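Local coordinates for ureidoglycolate hydrolase (Arabidopsis thaliana, PDB 4PXE), which hydrolyses (S)-ureidoglycolate to glyoxylate, ammonium and carbon dioxide as a manganese-dependent homodimer of the peptidase M20 family, late in purine breakdown, at residues 361-367 with 418-423; 223-227 with 349-355; 151-156 with 192-196. One frame throughout, in Å; residues are numbered along the deposited sequence.

Interaction 1 (361-367 with 418-423); sequences AATELNL and KVLSLT
L422 packs against the last turn of helix 352-364, running over A361 towards L365. Its CB lies 4.0 Å from the CB of A361, and its CG stays over the same methyl. With CG anti to the backbone N (chi1 -172°), the branch is carried on until CD2 sits 3.7 Å from A361 O and 3.8 Å from L365 CG; the two leucines run antiparallel past one another. CD2 also meets the side chain of E364, whose carboxylate forms a salt bridge with K426 one turn further along helix 410-429. A361 is suitably small: its methyl is 3.4 Å from T423 OG1, a hydroxyl already bonded to V419 O, so a threonine can line an apolar seam. Beyond it, V419 offers CG2 to L367 CD1 at 3.6 Å, while L365 CD1 rests on K418 O. N366, with positive phi, completes a Schellman motif (L367 N to A362 O, 2.9 Å) that turns the chain and brings L367 back onto V419. No hydrogen bond joins the two segments. Helix 9-12 covers L365 and L422, strand 389-394 lies against V419 and L420, and helix 105-120 packs on the L420 and S421 side of helix 410-429.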
loop_
_atom_site.group_PDB
_atom_site.type_symbol
_atom_site.label_atom_id
_atom_site.label_comp_id
_atom_site.label_asym_id
_atom_site.label_seq_id
_atom_site.Cartn_x
_atom_site.Cartn_y
_atom_site.Cartn_z
ATOM N N ALA A 361 -9.463 -7.475 -46.306
ATOM C CA ALA A 361 -10.759 -7.086 -45.763
ATOM C C ALA A 361 -10.851 -5.573 -45.587
ATOM O O ALA A 361 -11.843 -4.959 -45.989
ATOM C CB ALA A 361 -11.028 -7.806 -44.451
ATOM N N ALA A 362 -9.822 -4.965 -44.999
ATOM C CA ALA A 362 -9.802 -3.510 -44.840
ATOM C C ALA A 362 -9.900 -2.789 -46.189
ATOM O O ALA A 362 -10.669 -1.842 -46.339
ATOM C CB ALA A 362 -8.554 -3.067 -44.063
ATOM N N THR A 363 -9.146 -3.258 -47.174
ATOM C CA THR A 363 -9.208 -2.694 -48.518
ATOM C C THR A 363 -10.607 -2.820 -49.146
ATOM O O THR A 363 -11.126 -1.855 -49.717
ATOM C CB THR A 363 -8.153 -3.344 -49.426
ATOM O OG1 THR A 363 -6.851 -3.137 -48.860
ATOM C CG2 THR A 363 -8.195 -2.733 -50.825
ATOM N N GLU A 364 -11.220 -3.993 -49.023
ATOM C CA GLU A 364 -12.569 -4.204 -49.563
ATOM C C GLU A 364 -13.608 -3.303 -48.912
ATOM O O GLU A 364 -14.639 -2.995 -49.512
ATOM C CB GLU A 364 -12.988 -5.670 -49.423
ATOM C CG GLU A 364 -12.212 -6.586 -50.345
ATOM C CD GLU A 364 -12.520 -8.049 -50.124
ATOM O OE1 GLU A 364 -13.649 -8.363 -49.683
ATOM O OE2 GLU A 364 -11.627 -8.885 -50.391
ATOM N N LEU A 365 -13.334 -2.884 -47.680
ATOM C CA LEU A 365 -14.255 -2.025 -46.932
ATOM C C LEU A 365 -13.916 -0.553 -47.097
ATOM O O LEU A 365 -14.505 0.306 -46.422
ATOM C CB LEU A 365 -14.235 -2.399 -45.444
ATOM C CG LEU A 365 -14.896 -3.743 -45.141
ATOM C CD1 LEU A 365 -14.455 -4.267 -43.774
ATOM C CD2 LEU A 365 -16.412 -3.597 -45.204
ATOM N N ASN A 366 -12.951 -0.264 -47.965
ATOM C CA ASN A 366 -12.507 1.107 -48.223
ATOM C C ASN A 366 -11.956 1.777 -46.966
ATOM O O ASN A 366 -12.136 2.976 -46.752
ATOM C CB ASN A 366 -13.640 1.951 -48.831
ATOM C CG ASN A 366 -14.138 1.389 -50.145
ATOM O OD1 ASN A 366 -15.321 1.083 -50.297
ATOM N ND2 ASN A 366 -13.235 1.245 -51.099
ATOM N N LEU A 367 -11.280 0.985 -46.142
ATOM C CA LEU A 367 -10.673 1.479 -44.908
ATOM C C LEU A 367 -9.166 1.557 -45.072
ATOM O O LEU A 367 -8.545 0.639 -45.598
ATOM C CB LEU A 367 -11.019 0.560 -43.737
ATOM C CG LEU A 367 -12.506 0.481 -43.378
ATOM C CD1 LEU A 367 -12.763 -0.604 -42.361
ATOM C CD2 LEU A 367 -13.007 1.826 -42.853
ATOM N N LYS A 418 -16.321 -4.352 -38.544
ATOM C CA LYS A 418 -16.516 -4.736 -39.939
ATOM C C LYS A 418 -15.331 -5.522 -40.473
ATOM O O LYS A 418 -15.524 -6.530 -41.159
ATOM C CB LYS A 418 -16.765 -3.509 -40.814
ATOM C CG LYS A 418 -18.111 -2.847 -40.589
ATOM C CD LYS A 418 -18.206 -1.579 -41.416
ATOM C CE LYS A 418 -19.520 -0.873 -41.190
ATOM N NZ LYS A 418 -19.508 0.488 -41.788
ATOM N N VAL A 419 -14.115 -5.071 -40.178
ATOM C CA VAL A 419 -12.930 -5.810 -40.605
ATOM C C VAL A 419 -12.897 -7.194 -39.960
ATOM O O VAL A 419 -12.590 -8.191 -40.618
ATOM C CB VAL A 419 -11.639 -5.033 -40.302
ATOM C CG1 VAL A 419 -10.400 -5.896 -40.595
ATOM C CG2 VAL A 419 -11.603 -3.738 -41.100
ATOM N N LEU A 420 -13.249 -7.266 -38.682
ATOM C CA LEU A 420 -13.321 -8.554 -38.001
ATOM C C LEU A 420 -14.347 -9.490 -38.642
ATOM O O LEU A 420 -14.044 -10.655 -38.908
ATOM C CB LEU A 420 -13.629 -8.358 -36.521
ATOM C CG LEU A 420 -13.712 -9.645 -35.703
ATOM C CD1 LEU A 420 -12.402 -10.424 -35.763
ATOM C CD2 LEU A 420 -14.078 -9.326 -34.250
ATOM N N SER A 421 -15.549 -8.974 -38.901
ATOM C CA SER A 421 -16.601 -9.752 -39.551
ATOM C C SER A 421 -16.140 -10.317 -40.888
ATOM O O SER A 421 -16.324 -11.506 -41.186
ATOM C CB SER A 421 -17.827 -8.875 -39.792
ATOM O OG SER A 421 -18.426 -8.460 -38.577
ATOM N N LEU A 422 -15.556 -9.453 -41.706
ATOM C CA LEU A 422 -15.194 -9.841 -43.063
ATOM C C LEU A 422 -13.997 -10.785 -43.057
ATOM O O LEU A 422 -13.932 -11.715 -43.860
ATOM C CB LEU A 422 -14.918 -8.589 -43.905
ATOM C CG LEU A 422 -14.718 -8.794 -45.406
ATOM C CD1 LEU A 422 -15.848 -9.639 -46.021
ATOM C CD2 LEU A 422 -14.631 -7.440 -46.072
ATOM N N THR A 423 -13.054 -10.568 -42.146
ATOM C CA THR A 423 -11.907 -11.467 -42.032
ATOM C C THR A 423 -12.338 -12.849 -41.525
ATOM O O THR A 423 -11.880 -13.871 -42.045
ATOM C CB THR A 423 -10.806 -10.881 -41.108
ATOM O OG1 THR A 423 -10.429 -9.575 -41.570
ATOM C CG2 THR A 423 -9.573 -11.773 -41.122
#

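Interaction 2 (223-227 with 349-355); sequences GVVTA and LSDKLVI
A227 and L349 form an antiparallel, non-hydrogen-bonded pair with their CA atoms 4.3 Å apart, after which S350 N donates to T226 O (2.9 Å, 164° at the hydrogen) and the chain turns into helix 352-364. S350 grips the strand a second time. Its OG, anti to the carbonyl carbon (chi1 -53°), donates to V225 O at 2.7 Å, approaching from above the carbonyl plane. Serine suits this buried place because one short side chain can satisfy a strand carbonyl beside the helix start. With an alanine in its place, V225 O would probably lose its hydroxyl donor, with the direct hydrogen bonds between turn and strand reduced to the backbone one. A water receives a bond from K352 NZ and donates to both T226 O and S350 O. I355, one turn into the helix, fills the apolar side: its CG2 meets V224 CG1 at 3.8 Å, and its CD1 lies 4.1 Å from T226 CA. At the other end L349 CD2 covers the A227 methyl. D351 is the N-cap, its OD1 accepting from V354 N at 3.1 Å and more weakly from L353 N. Strand 222-239 is flanked by strand 369-374, whose M371 touches V224, T226 and I355, and by strand 389-394, whose M389 meets S350; V354 faces strand 201-209.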
loop_
_atom_site.group_PDB
_atom_site.type_symbol
_atom_site.label_atom_id
_atom_site.label_comp_id
_atom_site.label_asym_id
_atom_site.label_seq_id
_atom_site.Cartn_x
_atom_site.Cartn_y
_atom_site.Cartn_z
ATOM N N GLY A 223 -5.089 -0.849 -37.945
ATOM C CA GLY A 223 -3.739 -1.382 -37.870
ATOM C C GLY A 223 -3.743 -2.888 -38.051
ATOM O O GLY A 223 -4.494 -3.607 -37.385
ATOM N N VAL A 224 -2.935 -3.371 -38.983
ATOM C CA VAL A 224 -2.783 -4.804 -39.155
ATOM C C VAL A 224 -1.530 -5.213 -38.400
ATOM O O VAL A 224 -0.418 -4.833 -38.765
ATOM C CB VAL A 224 -2.699 -5.179 -40.641
ATOM C CG1 VAL A 224 -2.470 -6.670 -40.802
ATOM C CG2 VAL A 224 -3.968 -4.731 -41.369
ATOM N N VAL A 225 -1.719 -5.941 -37.303
ATOM C CA VAL A 225 -0.616 -6.187 -36.376
ATOM C C VAL A 225 0.271 -7.330 -36.863
ATOM O O VAL A 225 -0.218 -8.420 -37.154
ATOM C CB VAL A 225 -1.152 -6.500 -34.969
ATOM C CG1 VAL A 225 -0.014 -6.889 -34.017
ATOM C CG2 VAL A 225 -1.927 -5.306 -34.439
ATOM N N THR A 226 1.574 -7.083 -36.928
ATOM C CA THR A 226 2.492 -8.078 -37.481
ATOM C C THR A 226 3.310 -8.831 -36.427
ATOM O O THR A 226 3.861 -9.894 -36.700
ATOM C CB THR A 226 3.469 -7.428 -38.469
ATOM O OG1 THR A 226 4.305 -6.502 -37.771
ATOM C CG2 THR A 226 2.713 -6.689 -39.581
ATOM N N ALA A 227 3.396 -8.277 -35.224
ATOM C CA ALA A 227 4.177 -8.889 -34.163
ATOM C C ALA A 227 3.762 -8.272 -32.840
ATOM O O ALA A 227 3.189 -7.185 -32.808
ATOM C CB ALA A 227 5.673 -8.664 -34.401
ATOM N N LEU A 349 5.111 -13.535 -33.797
ATOM C CA LEU A 349 4.815 -12.999 -35.119
ATOM C C LEU A 349 3.409 -13.411 -35.541
ATOM O O LEU A 349 3.000 -14.553 -35.338
ATOM C CB LEU A 349 5.823 -13.535 -36.144
ATOM C CG LEU A 349 7.261 -13.016 -36.079
ATOM C CD1 LEU A 349 8.154 -13.824 -37.011
ATOM C CD2 LEU A 349 7.312 -11.548 -36.444
ATOM N N SER A 350 2.660 -12.482 -36.128
ATOM C CA SER A 350 1.367 -12.837 -36.707
ATOM C C SER A 350 1.551 -13.699 -37.950
ATOM O O SER A 350 2.551 -13.580 -38.656
ATOM C CB SER A 350 0.592 -11.585 -37.079
ATOM O OG SER A 350 0.516 -10.728 -35.954
ATOM N N ASP A 351 0.577 -14.556 -38.203
ATOM C CA ASP A 351 0.607 -15.442 -39.365
ATOM C C ASP A 351 0.461 -14.626 -40.649
ATOM O O ASP A 351 -0.373 -13.717 -40.739
ATOM C CB ASP A 351 -0.498 -16.479 -39.242
ATOM C CG ASP A 351 -0.540 -17.424 -40.417
ATOM O OD1 ASP A 351 -1.184 -17.075 -41.435
ATOM O OD2 ASP A 351 0.076 -18.506 -40.319
ATOM N N LYS A 352 1.279 -14.943 -41.645
ATOM C CA LYS A 352 1.323 -14.137 -42.863
ATOM C C LYS A 352 0.046 -14.208 -43.706
ATOM O O LYS A 352 -0.313 -13.231 -44.361
ATOM C CB LYS A 352 2.545 -14.499 -43.704
ATOM C CG LYS A 352 3.869 -14.306 -42.966
ATOM C CD LYS A 352 4.026 -12.889 -42.424
ATOM C CE LYS A 352 5.410 -12.679 -41.831
ATOM N NZ LYS A 352 5.554 -11.299 -41.284
ATOM N N LEU A 353 -0.639 -15.345 -43.694
ATOM C CA LEU A 353 -1.898 -15.449 -44.437
ATOM C C LEU A 353 -3.034 -14.771 -43.678
ATOM O O LEU A 353 -3.983 -14.293 -44.283
ATOM C CB LEU A 353 -2.243 -16.902 -44.759
ATOM C CG LEU A 353 -1.195 -17.605 -45.630
ATOM C CD1 LEU A 353 -1.681 -18.990 -46.024
ATOM C CD2 LEU A 353 -0.823 -16.774 -46.861
ATOM N N VAL A 354 -2.933 -14.720 -42.353
ATOM C CA VAL A 354 -3.936 -14.000 -41.570
ATOM C C VAL A 354 -3.814 -12.504 -41.819
ATOM O O VAL A 354 -4.824 -11.823 -42.047
ATOM C CB VAL A 354 -3.840 -14.328 -40.067
ATOM C CG1 VAL A 354 -4.713 -13.367 -39.252
ATOM C CG2 VAL A 354 -4.236 -15.789 -39.829
ATOM N N ILE A 355 -2.582 -12.005 -41.804
ATOM C CA ILE A 355 -2.278 -10.623 -42.157
ATOM C C ILE A 355 -2.838 -10.278 -43.527
ATOM O O ILE A 355 -3.468 -9.242 -43.715
ATOM C CB ILE A 355 -0.752 -10.392 -42.183
ATOM C CG1 ILE A 355 -0.204 -10.400 -40.752
ATOM C CG2 ILE A 355 -0.413 -9.098 -42.920
ATOM C CD1 ILE A 355 1.311 -10.443 -40.680
HETATM O O HOH W 1 4.201 -11.397 -39.008
#

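Interaction 3 (151-156 with 192-196); sequences LLAGSK and SSVFL
L152 and F195 bring their CA atoms within 4.4 Å, and beside them L196 N donates to L152 O (2.9 Å, 168° at the hydrogen). This nearly straight bond ties the loop to the last residue of helix 147-152, where a carbonyl is no longer used by a further helical turn. G154 then ends the helix in a Schellman motif at positive phi (88°), a conformation in which a CB would jam against the preceding carbonyl. Its CA lies over the centre of the F195 ring, 3.7 Å from the centroid, as a CH-pi contact; S192 CA covers the opposite face, so the ring is held between the helix end and the turn of its own segment. The chi1 of -63°, with CG anti to the carbonyl carbon, directs the ring along the helix end, and CD1 comes 3.0 Å from L151 O. The K156 side chain passes roughly perpendicular to that of F195, its bent end placing NZ at the ring edge 3.6 Å from CE2, and a water links NZ to S192 OG. Apolar side chains pack beside the ring: V194 CG1 meets L151 CB at 3.6 Å, while L152 and L196 run alongside, pointing the same way, with CD2 of the former 3.7 Å from CG of the latter. L151 also packs on helix 156-164, and the loop 192-196 leads on into strand 201-209.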
loop_
_atom_site.group_PDB
_atom_site.type_symbol
_atom_site.label_atom_id
_atom_site.label_comp_id
_atom_site.label_asym_id
_atom_site.label_seq_id
_atom_site.Cartn_x
_atom_site.Cartn_y
_atom_site.Cartn_z
ATOM N N LEU A 151 -2.880 -21.075 -20.264
ATOM C CA LEU A 151 -3.398 -22.428 -20.049
ATOM C C LEU A 151 -3.912 -23.065 -21.331
ATOM O O LEU A 151 -3.636 -24.233 -21.597
ATOM C CB LEU A 151 -4.488 -22.445 -18.977
ATOM C CG LEU A 151 -4.008 -22.265 -17.535
ATOM C CD1 LEU A 151 -5.191 -22.147 -16.595
ATOM C CD2 LEU A 151 -3.094 -23.414 -17.104
ATOM N N LEU A 152 -4.657 -22.316 -22.137
ATOM C CA LEU A 152 -5.111 -22.861 -23.416
ATOM C C LEU A 152 -3.915 -23.301 -24.256
ATOM O O LEU A 152 -3.984 -24.311 -24.962
ATOM C CB LEU A 152 -5.963 -21.841 -24.181
ATOM C CG LEU A 152 -7.284 -21.474 -23.502
ATOM C CD1 LEU A 152 -7.914 -20.264 -24.175
ATOM C CD2 LEU A 152 -8.246 -22.641 -23.536
ATOM N N ALA A 153 -2.815 -22.563 -24.160
ATOM C CA ALA A 153 -1.601 -22.880 -24.902
ATOM C C ALA A 153 -0.731 -23.970 -24.259
ATOM O O ALA A 153 0.372 -24.239 -24.731
ATOM C CB ALA A 153 -0.787 -21.613 -25.156
ATOM N N GLY A 154 -1.216 -24.571 -23.177
ATOM C CA GLY A 154 -0.612 -25.782 -22.643
ATOM C C GLY A 154 0.521 -25.646 -21.636
ATOM O O GLY A 154 1.381 -26.527 -21.558
ATOM N N SER A 155 0.531 -24.575 -20.849
ATOM C CA SER A 155 1.581 -24.410 -19.846
ATOM C C SER A 155 1.359 -25.332 -18.650
ATOM O O SER A 155 0.531 -25.052 -17.786
ATOM C CB SER A 155 1.666 -22.958 -19.369
ATOM O OG SER A 155 2.643 -22.832 -18.348
ATOM N N LYS A 156 2.102 -26.436 -18.601
ATOM C CA LYS A 156 2.015 -27.354 -17.470
ATOM C C LYS A 156 2.580 -26.706 -16.207
ATOM O O LYS A 156 2.092 -26.944 -15.100
ATOM C CB LYS A 156 2.752 -28.664 -17.779
ATOM C CG LYS A 156 2.170 -29.429 -18.957
ATOM C CD LYS A 156 2.671 -30.866 -18.991
ATOM C CE LYS A 156 1.758 -31.754 -19.835
ATOM N NZ LYS A 156 0.419 -31.979 -19.201
ATOM N N SER A 192 -5.185 -29.663 -16.801
ATOM C CA SER A 192 -4.790 -30.106 -18.129
ATOM C C SER A 192 -5.992 -30.132 -19.069
ATOM O O SER A 192 -5.834 -30.067 -20.287
ATOM C CB SER A 192 -4.161 -31.505 -18.054
ATOM O OG SER A 192 -3.653 -31.905 -19.312
ATOM N N SER A 193 -7.187 -30.232 -18.491
ATOM C CA SER A 193 -8.435 -30.228 -19.247
ATOM C C SER A 193 -8.601 -28.947 -20.063
ATOM O O SER A 193 -9.339 -28.916 -21.043
ATOM C CB SER A 193 -9.626 -30.367 -18.296
ATOM O OG SER A 193 -9.737 -29.227 -17.455
ATOM N N VAL A 194 -7.911 -27.892 -19.645
ATOM C CA VAL A 194 -8.028 -26.584 -20.286
ATOM C C VAL A 194 -7.220 -26.518 -21.583
ATOM O O VAL A 194 -7.574 -25.783 -22.512
ATOM C CB VAL A 194 -7.583 -25.466 -19.307
ATOM C CG1 VAL A 194 -7.571 -24.096 -19.990
ATOM C CG2 VAL A 194 -8.498 -25.440 -18.101
ATOM N N PHE A 195 -6.147 -27.303 -21.648
ATOM C CA PHE A 195 -5.209 -27.262 -22.768
ATOM C C PHE A 195 -5.905 -27.521 -24.099
ATOM O O PHE A 195 -6.690 -28.465 -24.224
ATOM C CB PHE A 195 -4.112 -28.327 -22.610
ATOM C CG PHE A 195 -3.227 -28.147 -21.405
ATOM C CD1 PHE A 195 -3.368 -27.066 -20.552
ATOM C CD2 PHE A 195 -2.231 -29.076 -21.135
ATOM C CE1 PHE A 195 -2.546 -26.919 -19.454
ATOM C CE2 PHE A 195 -1.404 -28.934 -20.039
ATOM C CZ PHE A 195 -1.562 -27.850 -19.198
ATOM N N LEU A 196 -5.595 -26.696 -25.097
ATOM C CA LEU A 196 -6.070 -26.946 -26.452
ATOM C C LEU A 196 -4.993 -27.672 -27.236
ATOM O O LEU A 196 -3.807 -27.360 -27.127
ATOM C CB LEU A 196 -6.415 -25.640 -27.171
ATOM C CG LEU A 196 -7.467 -24.762 -26.506
ATOM C CD1 LEU A 196 -7.780 -23.575 -27.400
ATOM C CD2 LEU A 196 -8.718 -25.568 -26.191
HETATM O O HOH W 2 -1.699 -32.896 -21.425
#

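Helix 352-364 joins two of the contacts: it starts in interaction 2, beside strand 222-239, and ends in interaction 1, against helix 410-429. Their centres are 15 Å apart, with nearest atoms about 5 Å apart. Interaction 2 also brackets residues 230-345, the region involved in dimerization. Interaction 3 is separate, its centre 24 Å from that of interaction 2 and 32 Å from that of interaction 1. Interaction 2 comes closest to the active site: the V225 side chain is about 6 Å from that of H378, 7 Å from that of H208, and 12 Å from a manganese ion and from glyoxylate. Interactions 1 and 3 are set back, the V419 side chain about 12 Å from that of H208 and the L152 side chain about 10 Å from that of E137.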